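Local coordinates for protein exodeoxyribonuclease III (Archaeoglobus fulgidus, PDB 2VOA) that acts as an AP endonuclease, cutting DNA at abasic sites, and probably also as a 3'-5' exonuclease, with magnesium or manganese as likely cofactor, at residues V185-K190 with P225-C230. The protein carries 1 engineered substitution. Numbering follows the deposited sequence.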
# COMPACT_ATOMS: atom_id res chain seq x y z
N VAL A 185 5.94 -21.66 31.90
CA VAL A 185 6.89 -20.61 32.29
C VAL A 185 6.93 -19.50 31.21
O VAL A 185 7.15 -19.78 30.04
CB VAL A 185 8.29 -21.21 32.46
CG1 VAL A 185 9.25 -20.13 32.88
CG2 VAL A 185 8.25 -22.33 33.54
N ASP A 186 6.74 -18.25 31.64
CA ASP A 186 6.75 -17.10 30.72
C ASP A 186 8.23 -16.79 30.56
O ASP A 186 8.83 -16.09 31.39
CB ASP A 186 6.05 -15.92 31.41
CG ASP A 186 5.77 -14.72 30.50
OD1 ASP A 186 6.29 -14.60 29.37
OD2 ASP A 186 4.99 -13.86 30.94
N VAL A 187 8.85 -17.36 29.53
CA VAL A 187 10.32 -17.36 29.46
C VAL A 187 10.92 -15.96 29.30
O VAL A 187 12.07 -15.73 29.71
CB VAL A 187 10.88 -18.39 28.41
CG1 VAL A 187 10.54 -19.80 28.84
CG2 VAL A 187 10.35 -18.07 26.98
N LEU A 188 10.16 -15.03 28.72
CA LEU A 188 10.62 -13.62 28.65
C LEU A 188 11.03 -13.15 30.04
O LEU A 188 12.05 -12.47 30.19
CB LEU A 188 9.52 -12.71 28.08
CG LEU A 188 9.95 -11.23 28.00
CD1 LEU A 188 11.20 -11.05 27.13
CD2 LEU A 188 8.76 -10.40 27.49
N ARG A 189 10.27 -13.55 31.06
CA ARG A 189 10.58 -13.15 32.45
C ARG A 189 11.58 -14.04 33.19
O ARG A 189 12.14 -13.63 34.23
CB ARG A 189 9.28 -12.94 33.26
CG ARG A 189 8.30 -11.98 32.58
CD ARG A 189 8.99 -10.64 32.29
NE ARG A 189 8.07 -9.65 31.75
CZ ARG A 189 8.44 -8.48 31.28
NH1 ARG A 189 9.74 -8.14 31.31
NH2 ARG A 189 7.53 -7.64 30.82
N LYS A 190 11.87 -15.22 32.65
CA LYS A 190 13.06 -15.95 33.12
C LYS A 190 14.35 -15.17 32.80
O LYS A 190 15.26 -15.06 33.64
CB LYS A 190 13.11 -17.34 32.45
CG LYS A 190 14.26 -18.23 32.95
CD LYS A 190 14.39 -19.56 32.18
CE LYS A 190 15.45 -20.41 32.88
NZ LYS A 190 16.22 -21.22 31.91
N PRO A 225 10.40 -28.60 31.74
CA PRO A 225 11.67 -29.18 31.26
C PRO A 225 12.25 -28.41 30.07
O PRO A 225 13.47 -28.36 29.91
CB PRO A 225 11.30 -30.61 30.83
CG PRO A 225 9.86 -30.75 30.98
CD PRO A 225 9.25 -29.48 31.45
N LEU A 226 11.38 -27.82 29.25
CA LEU A 226 11.83 -26.98 28.16
C LEU A 226 12.28 -25.59 28.66
O LEU A 226 13.33 -25.08 28.24
CB LEU A 226 10.73 -26.86 27.10
CG LEU A 226 11.14 -26.04 25.87
CD1 LEU A 226 12.45 -26.61 25.25
CD2 LEU A 226 10.01 -25.98 24.85
N ALA A 227 11.51 -25.02 29.57
CA ALA A 227 11.88 -23.73 30.18
C ALA A 227 13.25 -23.77 30.85
O ALA A 227 14.01 -22.80 30.77
CB ALA A 227 10.80 -23.31 31.18
N GLU A 228 13.56 -24.89 31.52
CA GLU A 228 14.86 -25.08 32.18
C GLU A 228 16.04 -24.86 31.24
O GLU A 228 17.12 -24.45 31.68
CB GLU A 228 14.95 -26.47 32.82
CG GLU A 228 14.06 -26.65 34.05
CD GLU A 228 14.61 -25.98 35.32
OE1 GLU A 228 15.82 -25.61 35.36
OE2 GLU A 228 13.83 -25.86 36.30
N ARG A 229 15.81 -25.15 29.95
CA ARG A 229 16.81 -25.05 28.87
C ARG A 229 16.76 -23.70 28.13
O ARG A 229 17.54 -23.47 27.21
CB ARG A 229 16.63 -26.23 27.89
CG ARG A 229 17.09 -27.56 28.50
CD ARG A 229 16.84 -28.72 27.54
NE ARG A 229 17.23 -30.00 28.15
CZ ARG A 229 18.36 -30.65 27.92
NH1 ARG A 229 19.28 -30.18 27.07
NH2 ARG A 229 18.58 -31.80 28.55
N CYS A 230 15.89 -22.78 28.57
CA CYS A 230 15.80 -21.48 27.89
C CYS A 230 17.01 -20.64 28.26
O CYS A 230 17.23 -20.37 29.45
CB CYS A 230 14.52 -20.72 28.25
SG CYS A 230 14.40 -19.18 27.31
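Two peptide carbonyls, those of A227 and C230, take the ammonium of K190 in their planes rather than over a face. NZ lies 2.8 Å from C230 O, on a lone pair, with a C=O...N angle of 136°. It comes to A227 O closer to the line of the C=O bond, at 149°, and sits 2.9 Å away. A third bond, to E228 O, is weak. The lysine gets there because CG stands anti to its backbone N (chi1 -176°) and the chain runs out almost fully extended, bending just before NZ. A227 O is shared: C230 N also donates to it, closing the type I turn from A227 to C230, and the ammonium therefore grips a turn that is already fixed by its own backbone.

In this DNase I-like sandwich of two sheets, strand 185-186 is the outermost strand of one sheet and strand 230-235 that of the other, with the contact tying these two edges together. Away from the ammonium, the packing is apolar. A227 CB rests against V185, 3.5 Å from its CB and 3.6 Å from CG2. V187 sets its CB 3.8 Å from C230 SG, while its CG1 passes 4.2 Å from A227 CB. V187 also touches I220 and A222 of strand 218-222, in the sheet that strand 185-186 borders, and C233 and A253 of the other sheet. Facing outward, the E228 carboxylate is near enough to K190 to favour its charge, probably weakly, as OE1 stays 5.6 Å from NZ.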